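Local atomic coordinates of decapping nuclease RAI1 (Candida albicans, PDB entry 5BUD), a protein that removes NAD and other 5'-end caps from RNA as a metal-dependent decapping nuclease and, by direct binding, stabilises and stimulates the exoribonuclease RAT1. Residues 161-164 / 165-169; 171-174 / 175-179; 193-196 / 197-200. All coordinates share one frame; numbering follows the deposited sequence.

In the fold
Going from the N terminus, contact 1 (161-164/165-169) and contact 2 (171-174/175-179) follow one another along helix 158-178, and contact 3 (193-196/197-200) comes later, in the loop between helix 189-193 and strand 205-214. Each closes only a local turn of the chain; they run in series, none nesting in or crossing another. Contact 1 carries RNA-facing side chains near the surface, and contact 2, nearly three turns further on (centres about 15 Å apart), brings E175 to manganese. The loop then comes back to the helix: R195 reaches the carbonyl of T179, N196 O takes a hydrogen bond from K173 NZ, and V200 packs on Y169, tying the loop to the C-terminal half of the helix and the residue that follows it.

Contact 1: 161-164 / 165-169; sequences YDYM and KRCEY. With nucleotides of chain C.
Over one face of the Y163 ring sits C167 SG, 3.9 Å from the ring centroid and shifted toward the rim on the CE2 side, a cysteine sulfur-aromatic contact one helical turn long. The Y161 ring is covered on one face by K165 CG, a CH-pi contact near the ring normal. K165 bends at chi2 (-57°), which turns CE back to the phenol, 3.1 Å from Y161 OH; both polar ends finish on E149. The R166 guanidinium has the D162 carboxylate carbon and a water at its in-plane edge. R166 NE makes weak hydrogen bonds of similar length to D162 OD1 (3.2 Å) and OD2 (3.1 Å), the one to OD1 straighter, within a salt bridge, the two planes standing 63° apart. The water closes the pair by donating to D162 OD1 and accepting from R166 NH2, while NH1 turns to Q60. Beneath the side chains run the i to i+4 bonds of helix 158-178, among them C167 N to Y163 O (2.8 Å). On the RNA side, U1 O2' of chain C donates to E168 O (2.6 Å), and M164 CE lies 3.3 Å from O2 of U3 of chain C. D162-R166 and the Y161/K165 pair thus brace separate flanks of the helix, while M164, C167 and E168 meet the RNA, including a 2'-hydroxyl that DNA would lack.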
loop_
_atom_site.group_PDB
_atom_site.type_symbol
_atom_site.label_atom_id
_atom_site.label_comp_id
_atom_site.label_asym_id
_atom_site.label_seq_id
_atom_site.Cartn_x
_atom_site.Cartn_y
_atom_site.Cartn_z
ATOM N N TYR A 161 11.180 -23.168 4.752
ATOM C CA TYR A 161 10.060 -22.502 5.381
ATOM C C TYR A 161 10.537 -21.528 6.448
ATOM O O TYR A 161 10.085 -20.385 6.465
ATOM C CB TYR A 161 9.075 -23.529 5.957
ATOM C CG TYR A 161 7.916 -22.920 6.711
ATOM C CD1 TYR A 161 6.816 -22.398 6.039
ATOM C CD2 TYR A 161 7.917 -22.880 8.098
ATOM C CE1 TYR A 161 5.751 -21.846 6.730
ATOM C CE2 TYR A 161 6.864 -22.332 8.800
ATOM C CZ TYR A 161 5.782 -21.820 8.108
ATOM O OH TYR A 161 4.744 -21.272 8.817
ATOM N N ASP A 162 11.450 -21.965 7.326
ATOM C CA ASP A 162 12.047 -21.088 8.337
ATOM C C ASP A 162 12.761 -19.897 7.679
ATOM O O ASP A 162 12.660 -18.765 8.140
ATOM C CB ASP A 162 13.057 -21.878 9.186
ATOM C CG ASP A 162 13.856 -21.006 10.125
ATOM O OD1 ASP A 162 13.271 -20.414 11.046
ATOM O OD2 ASP A 162 15.093 -20.926 9.966
ATOM N N TYR A 163 13.510 -20.172 6.619
ATOM C CA TYR A 163 14.194 -19.125 5.875
ATOM C C TYR A 163 13.167 -18.099 5.372
ATOM O O TYR A 163 13.331 -16.912 5.565
ATOM C CB TYR A 163 14.991 -19.736 4.718
ATOM C CG TYR A 163 15.701 -18.746 3.821
ATOM C CD1 TYR A 163 16.948 -18.225 4.168
ATOM C CD2 TYR A 163 15.155 -18.377 2.607
ATOM C CE1 TYR A 163 17.599 -17.327 3.348
ATOM C CE2 TYR A 163 15.802 -17.476 1.774
ATOM C CZ TYR A 163 17.023 -16.958 2.151
ATOM O OH TYR A 163 17.672 -16.088 1.324
ATOM N N MET A 164 12.102 -18.568 4.756
ATOM C CA MET A 164 11.054 -17.657 4.240
ATOM C C MET A 164 10.422 -16.806 5.327
ATOM O O MET A 164 10.229 -15.614 5.137
ATOM C CB MET A 164 9.993 -18.428 3.444
ATOM C CG MET A 164 10.505 -18.891 2.081
ATOM S SD MET A 164 9.386 -20.014 1.212
ATOM C CE MET A 164 8.507 -18.841 0.193
ATOM N N LYS A 165 10.129 -17.395 6.484
ATOM C CA LYS A 165 9.690 -16.609 7.642
ATOM C C LYS A 165 10.731 -15.594 8.130
ATOM O O LYS A 165 10.395 -14.494 8.523
ATOM C CB LYS A 165 9.277 -17.524 8.805
ATOM C CG LYS A 165 8.073 -18.398 8.506
ATOM C CD LYS A 165 6.878 -17.551 8.104
ATOM C CE LYS A 165 5.576 -18.326 8.164
ATOM N NZ LYS A 165 4.392 -17.436 7.965
ATOM N N ARG A 166 12.006 -15.951 8.091
ATOM C CA ARG A 166 13.040 -14.991 8.403
ATOM C C ARG A 166 13.090 -13.882 7.366
ATOM O O ARG A 166 13.355 -12.739 7.708
ATOM C CB ARG A 166 14.392 -15.704 8.555
ATOM C CG ARG A 166 14.455 -16.485 9.861
ATOM C CD ARG A 166 15.590 -17.496 9.933
ATOM N NE ARG A 166 15.549 -18.126 11.259
ATOM C CZ ARG A 166 16.165 -17.690 12.352
ATOM N NH1 ARG A 166 16.970 -16.631 12.338
ATOM N NH2 ARG A 166 15.976 -18.344 13.496
ATOM N N CYS A 167 12.834 -14.211 6.103
ATOM C CA CYS A 167 12.818 -13.177 5.046
ATOM C C CYS A 167 11.704 -12.151 5.298
ATOM O O CYS A 167 11.907 -10.939 5.090
ATOM C CB CYS A 167 12.714 -13.806 3.660
ATOM S SG CYS A 167 14.258 -14.530 3.066
ATOM N N GLU A 168 10.568 -12.613 5.832
ATOM C CA GLU A 168 9.488 -11.706 6.246
ATOM C C GLU A 168 9.965 -10.743 7.306
ATOM O O GLU A 168 9.612 -9.563 7.315
ATOM C CB GLU A 168 8.234 -12.493 6.699
ATOM C CG GLU A 168 7.496 -13.080 5.509
ATOM C CD GLU A 168 6.439 -14.135 5.816
ATOM O OE1 GLU A 168 5.914 -14.712 4.842
ATOM O OE2 GLU A 168 6.120 -14.399 6.990
ATOM N N TYR A 169 10.803 -11.237 8.198
ATOM C CA TYR A 169 11.297 -10.433 9.297
ATOM C C TYR A 169 12.313 -9.425 8.784
ATOM O O TYR A 169 12.366 -8.285 9.227
ATOM C CB TYR A 169 11.941 -11.348 10.330
ATOM C CG TYR A 169 12.701 -10.628 11.370
ATOM C CD1 TYR A 169 12.054 -9.992 12.409
ATOM C CD2 TYR A 169 14.086 -10.600 11.337
ATOM C CE1 TYR A 169 12.771 -9.335 13.391
ATOM C CE2 TYR A 169 14.805 -9.946 12.296
ATOM C CZ TYR A 169 14.137 -9.316 13.325
ATOM O OH TYR A 169 14.870 -8.665 14.282
ATOM P P U C 2 10.044 -6.129 2.212
ATOM O OP1 U C 2 11.467 -5.693 2.307
ATOM O OP2 U C 2 9.191 -5.553 1.147
ATOM O "O5'" U C 2 9.935 -7.706 2.029
ATOM C "C5'" U C 2 10.741 -8.644 2.761
ATOM C "C4'" U C 2 10.251 -10.063 2.537
ATOM O "O4'" U C 2 8.860 -10.204 2.936
ATOM C "C3'" U C 2 10.263 -10.592 1.111
ATOM O "O3'" U C 2 11.597 -10.927 0.752
ATOM C "C2'" U C 2 9.326 -11.782 1.250
ATOM O "O2'" U C 2 9.906 -12.851 1.975
ATOM C "C1'" U C 2 8.231 -11.184 2.129
ATOM N N1 U C 2 7.123 -10.558 1.386
ATOM C C2 U C 2 6.132 -11.397 0.901
ATOM O O2 U C 2 6.154 -12.607 1.053
ATOM N N3 U C 2 5.126 -10.763 0.214
ATOM C C4 U C 2 5.006 -9.409 -0.029
ATOM O O4 U C 2 4.029 -8.990 -0.647
ATOM C C5 U C 2 6.062 -8.610 0.515
ATOM C C6 U C 2 7.056 -9.197 1.193
ATOM P P U C 3 11.954 -11.447 -0.716
ATOM O OP1 U C 3 13.422 -11.402 -0.837
ATOM O OP2 U C 3 11.103 -10.739 -1.693
ATOM O "O5'" U C 3 11.512 -12.974 -0.680
ATOM C "C5'" U C 3 12.246 -13.927 0.114
ATOM C "C4'" U C 3 12.360 -15.234 -0.611
ATOM O "O4'" U C 3 11.063 -15.885 -0.647
ATOM C "C3'" U C 3 12.828 -15.142 -2.060
ATOM O "O3'" U C 3 13.623 -16.281 -2.316
ATOM C "C2'" U C 3 11.522 -15.147 -2.845
ATOM O "O2'" U C 3 11.641 -15.647 -4.163
ATOM C "C1'" U C 3 10.660 -16.078 -1.991
ATOM N N1 U C 3 9.218 -15.811 -2.070
ATOM C C2 U C 3 8.399 -16.816 -2.552
ATOM O O2 U C 3 8.825 -17.891 -2.938
ATOM N N3 U C 3 7.061 -16.509 -2.575
ATOM C C4 U C 3 6.468 -15.330 -2.178
ATOM O O4 U C 3 5.245 -15.208 -2.259
ATOM C C5 U C 3 7.381 -14.341 -1.687
ATOM C C6 U C 3 8.691 -14.611 -1.646
ATOM O OP3 U C 1 5.028 -2.872 1.683
ATOM P P U C 1 6.252 -2.704 2.513
ATOM O OP1 U C 1 7.504 -2.810 1.705
ATOM O OP2 U C 1 6.148 -1.514 3.429
ATOM O "O5'" U C 1 6.188 -3.997 3.456
ATOM C "C5'" U C 1 6.899 -3.992 4.703
ATOM C "C4'" U C 1 7.419 -5.369 5.053
ATOM O "O4'" U C 1 6.337 -6.181 5.574
ATOM C "C3'" U C 1 8.008 -6.217 3.931
ATOM O "O3'" U C 1 9.347 -5.822 3.645
ATOM C "C2'" U C 1 7.942 -7.600 4.568
ATOM O "O2'" U C 1 8.902 -7.786 5.585
ATOM C "C1'" U C 1 6.583 -7.540 5.271
ATOM N N1 U C 1 5.472 -8.056 4.458
ATOM C C2 U C 1 5.313 -9.425 4.428
ATOM O O2 U C 1 6.030 -10.184 5.046
ATOM N N3 U C 1 4.258 -9.867 3.672
ATOM C C4 U C 1 3.374 -9.099 2.941
ATOM O O4 U C 1 2.477 -9.651 2.306
ATOM C C5 U C 1 3.614 -7.691 3.009
ATOM C C6 U C 1 4.635 -7.228 3.741
HETATM O O HOH W 1 14.095 -20.164 13.543
#

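Contact 2: 171-174 / 175-179; sequences GYKF and ETIAT. With MN (manganese (II) ion), chain G; nucleotides of chain C.
T176 folds its hydroxyl back onto the preceding turn: with OG1 beside its own backbone N (chi1 -58°), it donates to Y172 O at 3.0 Å. T176 N donates to the same oxygen from the opposite face of the carbonyl plane, so two bonds grip one acceptor. The packed side of this helical turn is apolar. I177 holds CG1 in the crowded position between its backbone N and carbonyl carbon (chi1 63°), with chi2 81° then turning CD1 to 4.1 Å from F174 CD1, the two side chains crossing at about a right angle. A178 CB lies over one face of the F174 ring, offset toward the rim, and I177 CG2 rests against the aliphatic end of K173, whose NZ bonds to N196 O. Below, I177 N donates to K173 O along a well-aligned bond, whereas the E175 N to G171 O bond is weak.

The looser side faces the manganese ion with its waters and the RNA. E175 runs parallel to Y172 and is extended beyond CG, its carboxylate standing almost perpendicular to the ring, with OE1 near the ring edge. OE1 alone binds the manganese ion, at 2.2 Å, while OE2 stays 3.3 Å from that metal; four waters are its other ligands here. Y172 offers a ring face to C4' of U1 of chain C, and its OH, hydrogen-bonded to N202, lies 2.9 Å from U1 O4'. G171, without a side chain, brings CA to 3.3 Å from U1 O2'. D226 and L246 lie close to E175; both bind a second manganese with E245, and D226 also shares a third with E224. A helix-borne glutamate beside acidic metal ligands on central strands is the metal centre of the PD-(D/E)XK nuclease fold in the DXO/Dom3Z family.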
loop_
_atom_site.group_PDB
_atom_site.type_symbol
_atom_site.label_atom_id
_atom_site.label_comp_id
_atom_site.label_asym_id
_atom_site.label_seq_id
_atom_site.Cartn_x
_atom_site.Cartn_y
_atom_site.Cartn_z
ATOM N N GLY A 171 12.454 -7.643 6.182
ATOM C CA GLY A 171 11.859 -6.370 5.700
ATOM C C GLY A 171 11.685 -5.359 6.810
ATOM O O GLY A 171 11.948 -4.161 6.659
ATOM N N TYR A 172 11.167 -5.828 7.930
ATOM C CA TYR A 172 10.969 -4.964 9.107
ATOM C C TYR A 172 12.272 -4.632 9.804
ATOM O O TYR A 172 12.454 -3.531 10.292
ATOM C CB TYR A 172 10.029 -5.673 10.098
ATOM C CG TYR A 172 8.651 -5.916 9.550
ATOM C CD1 TYR A 172 7.831 -4.849 9.149
ATOM C CD2 TYR A 172 8.164 -7.195 9.432
ATOM C CE1 TYR A 172 6.569 -5.079 8.637
ATOM C CE2 TYR A 172 6.904 -7.438 8.938
ATOM C CZ TYR A 172 6.110 -6.379 8.542
ATOM O OH TYR A 172 4.859 -6.679 8.072
ATOM N N LYS A 173 13.215 -5.561 9.821
ATOM C CA LYS A 173 14.524 -5.286 10.433
ATOM C C LYS A 173 15.251 -4.188 9.667
ATOM O O LYS A 173 15.891 -3.300 10.249
ATOM C CB LYS A 173 15.376 -6.568 10.457
ATOM C CG LYS A 173 16.776 -6.401 11.054
ATOM C CD LYS A 173 16.799 -6.158 12.558
ATOM C CE LYS A 173 18.230 -6.294 13.080
ATOM N NZ LYS A 173 18.330 -5.914 14.518
ATOM N N PHE A 174 15.135 -4.226 8.341
ATOM C CA PHE A 174 15.757 -3.215 7.517
ATOM C C PHE A 174 15.198 -1.836 7.840
ATOM O O PHE A 174 15.966 -0.872 7.966
ATOM C CB PHE A 174 15.584 -3.560 6.017
ATOM C CG PHE A 174 16.209 -2.567 5.098
ATOM C CD1 PHE A 174 17.586 -2.371 5.093
ATOM C CD2 PHE A 174 15.431 -1.831 4.218
ATOM C CE1 PHE A 174 18.171 -1.440 4.237
ATOM C CE2 PHE A 174 16.010 -0.903 3.341
ATOM C CZ PHE A 174 17.381 -0.695 3.370
ATOM N N GLU A 175 13.873 -1.743 7.991
ATOM C CA GLU A 175 13.254 -0.501 8.368
ATOM C C GLU A 175 13.799 -0.007 9.702
ATOM O O GLU A 175 14.023 1.183 9.881
ATOM C CB GLU A 175 11.732 -0.630 8.505
ATOM C CG GLU A 175 10.958 -0.908 7.232
ATOM C CD GLU A 175 9.472 -1.150 7.528
ATOM O OE1 GLU A 175 9.070 -0.928 8.680
ATOM O OE2 GLU A 175 8.716 -1.591 6.655
ATOM N N THR A 176 13.995 -0.938 10.622
ATOM C CA THR A 176 14.480 -0.614 11.959
ATOM C C THR A 176 15.917 -0.101 11.922
ATOM O O THR A 176 16.200 0.894 12.546
ATOM C CB THR A 176 14.344 -1.845 12.889
ATOM O OG1 THR A 176 12.965 -2.245 12.920
ATOM C CG2 THR A 176 14.809 -1.526 14.288
ATOM N N ILE A 177 16.803 -0.755 11.170
ATOM C CA ILE A 177 18.221 -0.350 11.153
ATOM C C ILE A 177 18.540 0.805 10.193
ATOM O O ILE A 177 19.585 1.431 10.327
ATOM C CB ILE A 177 19.181 -1.555 11.018
ATOM C CG1 ILE A 177 19.005 -2.332 9.700
ATOM C CG2 ILE A 177 18.934 -2.512 12.168
ATOM C CD1 ILE A 177 19.695 -1.723 8.504
ATOM N N ALA A 178 17.586 1.161 9.327
ATOM C CA ALA A 178 17.769 2.236 8.325
ATOM C C ALA A 178 17.110 3.550 8.671
ATOM O O ALA A 178 17.287 4.536 7.943
ATOM C CB ALA A 178 17.297 1.762 6.953
ATOM N N THR A 179 16.375 3.609 9.790
ATOM C CA THR A 179 15.681 4.820 10.156
ATOM C C THR A 179 15.948 5.228 11.629
ATOM O O THR A 179 16.354 4.407 12.443
ATOM C CB THR A 179 14.157 4.659 10.009
ATOM O OG1 THR A 179 13.672 3.711 10.987
ATOM C CG2 THR A 179 13.771 4.221 8.574
HETATM MN MN MN G . 6.997 -0.444 9.262
ATOM O OP3 U C 1 5.028 -2.872 1.683
ATOM P P U C 1 6.252 -2.704 2.513
ATOM O OP1 U C 1 7.504 -2.810 1.705
ATOM O OP2 U C 1 6.148 -1.514 3.429
ATOM O "O5'" U C 1 6.188 -3.997 3.456
ATOM C "C5'" U C 1 6.899 -3.992 4.703
ATOM C "C4'" U C 1 7.419 -5.369 5.053
ATOM O "O4'" U C 1 6.337 -6.181 5.574
ATOM C "C3'" U C 1 8.008 -6.217 3.931
ATOM O "O3'" U C 1 9.347 -5.822 3.645
ATOM C "C2'" U C 1 7.942 -7.600 4.568
ATOM O "O2'" U C 1 8.902 -7.786 5.585
ATOM C "C1'" U C 1 6.583 -7.540 5.271
ATOM N N1 U C 1 5.472 -8.056 4.458
ATOM C C2 U C 1 5.313 -9.425 4.428
ATOM O O2 U C 1 6.030 -10.184 5.046
ATOM N N3 U C 1 4.258 -9.867 3.672
ATOM C C4 U C 1 3.374 -9.099 2.941
ATOM O O4 U C 1 2.477 -9.651 2.306
ATOM C C5 U C 1 3.614 -7.691 3.009
ATOM C C6 U C 1 4.635 -7.228 3.741
ATOM P P U C 2 10.044 -6.129 2.212
ATOM O OP1 U C 2 11.467 -5.693 2.307
ATOM O OP2 U C 2 9.191 -5.553 1.147
ATOM O "O5'" U C 2 9.935 -7.706 2.029
ATOM C "C5'" U C 2 10.741 -8.644 2.761
ATOM C "C4'" U C 2 10.251 -10.063 2.537
ATOM O "O4'" U C 2 8.860 -10.204 2.936
ATOM C "C3'" U C 2 10.263 -10.592 1.111
ATOM O "O3'" U C 2 11.597 -10.927 0.752
ATOM C "C2'" U C 2 9.326 -11.782 1.250
ATOM O "O2'" U C 2 9.906 -12.851 1.975
ATOM C "C1'" U C 2 8.231 -11.184 2.129
ATOM N N1 U C 2 7.123 -10.558 1.386
ATOM C C2 U C 2 6.132 -11.397 0.901
ATOM O O2 U C 2 6.154 -12.607 1.053
ATOM N N3 U C 2 5.126 -10.763 0.214
ATOM C C4 U C 2 5.006 -9.409 -0.029
ATOM O O4 U C 2 4.029 -8.990 -0.647
ATOM C C5 U C 2 6.062 -8.610 0.515
ATOM C C6 U C 2 7.056 -9.197 1.193
HETATM O O HOH W 2 7.710 1.051 10.987
HETATM O O HOH W 3 4.649 -0.399 9.787
HETATM O O HOH W 4 6.768 1.462 7.823
HETATM O O HOH W 5 7.555 -2.014 10.804
#

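Contact 3: 193-196 / 197-200; sequences ENRN and KKVV
N194 and K197 close the first of two overlapping type I beta turns, R195 and K198 the second, in the loop that leads from helix 189-193 toward strand 205-214. The backbone hydrogen bonds come first: K197 N donates to N194 O (3.1 Å) and K198 N to R195 O (3.1 Å). Both donors stand well above the carbonyl planes, consistent with the tight i to i+3 turn. K198 N also makes a weak bond to N194 O, sharing its hydrogen between the two carbonyls.

Side-chain contacts are sparse. R195 CG and K198 CE approach to 4.4 Å, since the K198 chain bends at chi3 (-54°) and curls back over the turn. The two like charges remain apart, 6.4 Å between R195 NE and K198 NZ. In the R195 guanidinium, NH1 bonds to Y47 O and T179 O, linking the turn to the segment after helix 158-178 and to the chain near strand 45-46, while NE bonds to I192 O of the preceding helix.

Water supplies the last kind of link: one molecule donates to R195 O and to K198 O, 2.7 Å from each oxygen.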
loop_
_atom_site.group_PDB
_atom_site.type_symbol
_atom_site.label_atom_id
_atom_site.label_comp_id
_atom_site.label_asym_id
_atom_site.label_seq_id
_atom_site.Cartn_x
_atom_site.Cartn_y
_atom_site.Cartn_z
ATOM N N GLU A 193 23.461 4.437 17.173
ATOM C CA GLU A 193 24.308 3.252 17.318
ATOM C C GLU A 193 23.527 2.032 17.786
ATOM O O GLU A 193 23.839 0.914 17.383
ATOM C CB GLU A 193 25.468 3.514 18.291
ATOM C CG GLU A 193 26.566 4.417 17.755
ATOM C CD GLU A 193 27.730 4.551 18.735
ATOM O OE1 GLU A 193 27.492 4.874 19.920
ATOM O OE2 GLU A 193 28.891 4.336 18.320
ATOM N N ASN A 194 22.520 2.248 18.628
ATOM C CA ASN A 194 21.799 1.147 19.269
ATOM C C ASN A 194 20.699 0.489 18.422
ATOM O O ASN A 194 19.952 -0.359 18.923
ATOM C CB ASN A 194 21.177 1.634 20.578
ATOM C CG ASN A 194 22.216 2.051 21.604
ATOM O OD1 ASN A 194 23.425 1.867 21.412
ATOM N ND2 ASN A 194 21.745 2.640 22.701
ATOM N N ARG A 195 20.587 0.879 17.154
ATOM C CA ARG A 195 19.466 0.442 16.323
ATOM C C ARG A 195 19.478 -1.027 16.049
ATOM O O ARG A 195 18.435 -1.663 16.024
ATOM C CB ARG A 195 19.476 1.197 15.005
ATOM C CG ARG A 195 18.968 2.589 15.196
ATOM C CD ARG A 195 18.835 3.270 13.882
ATOM N NE ARG A 195 20.134 3.428 13.232
ATOM C CZ ARG A 195 20.286 3.969 12.034
ATOM N NH1 ARG A 195 19.222 4.397 11.372
ATOM N NH2 ARG A 195 21.495 4.107 11.512
ATOM N N ASN A 196 20.671 -1.573 15.861
ATOM C CA ASN A 196 20.833 -2.989 15.551
ATOM C C ASN A 196 20.426 -3.882 16.729
ATOM O O ASN A 196 20.234 -5.078 16.553
ATOM C CB ASN A 196 22.282 -3.277 15.143
ATOM C CG ASN A 196 22.434 -4.550 14.318
ATOM O OD1 ASN A 196 21.471 -5.053 13.727
ATOM N ND2 ASN A 196 23.666 -5.073 14.258
ATOM N N LYS A 197 20.291 -3.314 17.928
ATOM C CA LYS A 197 19.841 -4.096 19.099
ATOM C C LYS A 197 18.372 -3.858 19.440
ATOM O O LYS A 197 17.796 -4.579 20.231
ATOM C CB LYS A 197 20.703 -3.779 20.324
ATOM C CG LYS A 197 22.134 -4.291 20.212
ATOM C CD LYS A 197 23.048 -3.618 21.232
ATOM C CE LYS A 197 24.501 -4.065 21.098
ATOM N NZ LYS A 197 24.719 -5.499 21.454
ATOM N N LYS A 198 17.767 -2.833 18.849
ATOM C CA LYS A 198 16.366 -2.513 19.128
ATOM C C LYS A 198 15.472 -3.695 18.744
ATOM O O LYS A 198 15.716 -4.363 17.740
ATOM C CB LYS A 198 15.988 -1.253 18.348
ATOM C CG LYS A 198 14.736 -0.552 18.809
ATOM C CD LYS A 198 14.292 0.493 17.792
ATOM C CE LYS A 198 15.386 1.483 17.446
ATOM N NZ LYS A 198 14.829 2.690 16.766
ATOM N N VAL A 199 14.468 -3.972 19.580
ATOM C CA VAL A 199 13.447 -4.966 19.302
ATOM C C VAL A 199 12.628 -4.528 18.099
ATOM O O VAL A 199 12.134 -3.421 18.062
ATOM C CB VAL A 199 12.480 -5.133 20.504
ATOM C CG1 VAL A 199 11.275 -5.961 20.118
ATOM C CG2 VAL A 199 13.201 -5.769 21.688
ATOM N N VAL A 200 12.495 -5.401 17.110
ATOM C CA VAL A 200 11.741 -5.069 15.910
ATOM C C VAL A 200 10.253 -5.400 16.141
ATOM O O VAL A 200 9.928 -6.458 16.687
ATOM C CB VAL A 200 12.250 -5.859 14.704
ATOM C CG1 VAL A 200 11.337 -5.631 13.505
ATOM C CG2 VAL A 200 13.689 -5.464 14.394
HETATM O O HOH W 6 16.997 -3.891 15.365
#